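Local atomic coordinates of cytochrome P450 268A2 Cyp268A2 (Mycobacterium marinum, PDB entry 6BLD), a protein that belongs to the cytochrome P450 family of haem-containing proteins and carries protoporphyrin IX with its iron inside a mainly helical fold. Residues Val170-Glu174 against Ala175-Arg179. Numbering follows the deposited sequence.
Sequences VGIPE and ADRER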
ATOM      1  N   VAL A 170     -10.360  10.797  10.403  1.00 46.23           N
ATOM      2  CA  VAL A 170     -11.705  10.610   9.871  1.00 46.61           C
ATOM      3  C   VAL A 170     -12.763  10.762  10.959  1.00 46.88           C
ATOM      4  O   VAL A 170     -13.897  11.164  10.669  1.00 47.70           O
ATOM      5  CB  VAL A 170     -11.805   9.241   9.177  1.00 46.06           C
ATOM      6  CG1 VAL A 170     -13.122   9.103   8.431  1.00 46.40           C
ATOM      7  CG2 VAL A 170     -10.633   9.041   8.236  1.00 45.38           C
ATOM      8  N   GLY A 171     -12.424  10.454  12.209  1.00 43.91           N
ATOM      9  CA  GLY A 171     -13.389  10.496  13.286  1.00 42.03           C
ATOM     10  C   GLY A 171     -14.092   9.186  13.558  1.00 39.78           C
ATOM     11  O   GLY A 171     -15.262   9.196  13.956  1.00 41.11           O
ATOM     12  N   ILE A 172     -13.419   8.061  13.354  1.00 36.54           N
ATOM     13  CA  ILE A 172     -14.039   6.752  13.589  1.00 34.45           C
ATOM     14  C   ILE A 172     -14.305   6.583  15.081  1.00 34.79           C
ATOM     15  O   ILE A 172     -13.408   6.848  15.901  1.00 35.69           O
ATOM     16  CB  ILE A 172     -13.137   5.634  13.059  1.00 32.34           C
ATOM     17  CG1 ILE A 172     -12.770   5.895  11.594  1.00 30.53           C
ATOM     18  CG2 ILE A 172     -13.816   4.268  13.212  1.00 31.99           C
ATOM     19  CD1 ILE A 172     -11.983   4.778  10.950  1.00 29.00           C
ATOM     20  N   PRO A 173     -15.502   6.145  15.483  1.00 33.58           N
ATOM     21  CA  PRO A 173     -15.751   5.891  16.907  1.00 33.46           C
ATOM     22  C   PRO A 173     -14.807   4.828  17.448  1.00 32.36           C
ATOM     23  O   PRO A 173     -14.388   3.915  16.733  1.00 30.64           O
ATOM     24  CB  PRO A 173     -17.208   5.414  16.935  1.00 33.73           C
ATOM     25  CG  PRO A 173     -17.814   5.963  15.684  1.00 33.48           C
ATOM     26  CD  PRO A 173     -16.711   5.950  14.664  1.00 32.90           C
ATOM     27  N   GLU A 174     -14.468   4.963  18.734  1.00 33.25           N
ATOM     28  CA  GLU A 174     -13.469   4.083  19.332  1.00 33.45           C
ATOM     29  C   GLU A 174     -13.900   2.622  19.295  1.00 32.61           C
ATOM     30  O   GLU A 174     -13.060   1.732  19.118  1.00 31.71           O
ATOM     31  CB  GLU A 174     -13.185   4.516  20.770  1.00 35.50           C
ATOM     32  CG  GLU A 174     -12.140   3.668  21.466  1.00 36.72           C
ATOM     33  CD  GLU A 174     -10.723   4.113  21.156  1.00 37.49           C
ATOM     34  OE1 GLU A 174     -10.550   5.216  20.594  1.00 37.78           O
ATOM     35  OE2 GLU A 174      -9.781   3.359  21.477  1.00 37.92           O
ATOM     36  N   ALA A 175     -15.199   2.354  19.446  1.00 33.46           N
ATOM     37  CA  ALA A 175     -15.683   0.979  19.429  1.00 34.18           C
ATOM     38  C   ALA A 175     -15.506   0.312  18.069  1.00 32.77           C
ATOM     39  O   ALA A 175     -15.572  -0.918  17.986  1.00 32.73           O
ATOM     40  CB  ALA A 175     -17.156   0.934  19.841  1.00 36.01           C
ATOM     41  N   ASP A 176     -15.277   1.087  17.010  1.00 31.22           N
ATOM     42  CA  ASP A 176     -15.121   0.550  15.665  1.00 29.48           C
ATOM     43  C   ASP A 176     -13.685   0.586  15.164  1.00 27.36           C
ATOM     44  O   ASP A 176     -13.428   0.144  14.040  1.00 25.87           O
ATOM     45  CB  ASP A 176     -16.014   1.316  14.683  1.00 29.83           C
ATOM     46  CG  ASP A 176     -17.483   1.187  15.011  1.00 31.46           C
ATOM     47  OD1 ASP A 176     -17.993   0.047  15.019  1.00 32.05           O
ATOM     48  OD2 ASP A 176     -18.126   2.226  15.263  1.00 32.49           O
ATOM     49  N   ARG A 177     -12.744   1.092  15.963  1.00 27.36           N
ATOM     50  CA  ARG A 177     -11.398   1.337  15.451  1.00 26.83           C
ATOM     51  C   ARG A 177     -10.659   0.033  15.169  1.00 25.21           C
ATOM     52  O   ARG A 177     -10.078  -0.138  14.092  1.00 24.27           O
ATOM     53  CB  ARG A 177     -10.619   2.210  16.435  1.00 28.69           C
ATOM     54  CG  ARG A 177     -10.995   3.681  16.355  1.00 30.42           C
ATOM     55  CD  ARG A 177     -10.303   4.509  17.423  1.00 32.45           C
ATOM     56  NE  ARG A 177     -10.719   5.909  17.372  1.00 34.44           N
ATOM     57  CZ  ARG A 177      -9.880   6.939  17.335  1.00 35.76           C
ATOM     58  NH1 ARG A 177      -8.569   6.734  17.344  1.00 35.74           N
ATOM     59  NH2 ARG A 177     -10.350   8.178  17.286  1.00 36.80           N
ATOM     60  N   GLU A 178     -10.671  -0.902  16.122  1.00 25.25           N
ATOM     61  CA  GLU A 178      -9.944  -2.152  15.921  1.00 25.24           C
ATOM     62  C   GLU A 178     -10.591  -3.018  14.846  1.00 24.26           C
ATOM     63  O   GLU A 178      -9.888  -3.739  14.129  1.00 23.30           O
ATOM     64  CB  GLU A 178      -9.839  -2.926  17.235  1.00 27.35           C
ATOM     65  CG  GLU A 178      -8.948  -2.266  18.281  1.00 29.26           C
ATOM     66  CD  GLU A 178      -7.531  -2.025  17.786  1.00 29.59           C
ATOM     67  OE1 GLU A 178      -7.024  -2.838  16.983  1.00 29.36           O
ATOM     68  OE2 GLU A 178      -6.921  -1.017  18.201  1.00 30.12           O
ATOM     69  N   ARG A 179     -11.919  -2.961  14.713  1.00 24.42           N
ATOM     70  CA  ARG A 179     -12.585  -3.743  13.678  1.00 24.05           C
ATOM     71  C   ARG A 179     -12.334  -3.169  12.290  1.00 21.31           C
ATOM     72  O   ARG A 179     -12.244  -3.926  11.316  1.00 20.20           O
ATOM     73  CB  ARG A 179     -14.085  -3.821  13.957  1.00 26.80           C
ATOM     74  CG  ARG A 179     -14.437  -4.461  15.288  1.00 30.49           C
ATOM     75  CD  ARG A 179     -15.913  -4.294  15.607  1.00 33.80           C
ATOM     76  NE  ARG A 179     -16.762  -4.998  14.651  1.00 35.84           N
ATOM     77  CZ  ARG A 179     -18.090  -5.022  14.711  1.00 37.92           C
ATOM     78  NH1 ARG A 179     -18.725  -4.379  15.681  1.00 39.27           N
ATOM     79  NH2 ARG A 179     -18.784  -5.689  13.799  1.00 38.15           N
TER
HETATM   80  O   HOH W   1     -11.624  -0.511  19.018  1.00 27.66           O
HETATM   81  O   HOH W   2      -7.761   5.009  19.452  1.00 32.25           O
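R177 folds back along I172, P173 and E174, just past the P173-D176 beta turn that has E174 and A175 at its corners, tying together the short connection between helix 160-170 and helix 177-186 at the surface of the cytochrome P450 fold. Its CB sits 3.7 Å from the carbonyl O of E174, the same oxygen that accepts the backbone N-H of R177. With CG beside its own backbone N (chi1 -78°), the chain heads back toward the loop, and CG passes 3.4 Å from P173 O. The chain then runs extended to NE; CD lies against E174, 3.3 Å from its OE1 and also touching its CA. At NE two partners meet: the N-H goes to I172 O at 3.2 Å, bent and tilted off the guanidinium plane, while E174 OE1 stands over one face of the group, 3.3 Å from NE, in a salt bridge of charges alone. E174 gets there through a bend at chi2 (84°), which folds its carboxylate over the arginine, the two planes 25° apart. Farther out, NH2 forms a salt bridge with D168 of helix 160-170, so the guanidinium grips both the end of that helix and the loop that leaves it. The turn itself is closed by D176 N, which donates to P173 O at 3.0 Å. On the buried side, I172 CG2 packs on D176 CB, and the I172 side chain also reaches L166 and F254. The D176 carboxylate brings OD2 against the P173 ring, while its OD1 is hydrogen-bonded to Y211 of helix 201-225. A water donates to E174 OE1 and accepts a weak bond from R177 NH1, 2.8 Å from that nitrogen.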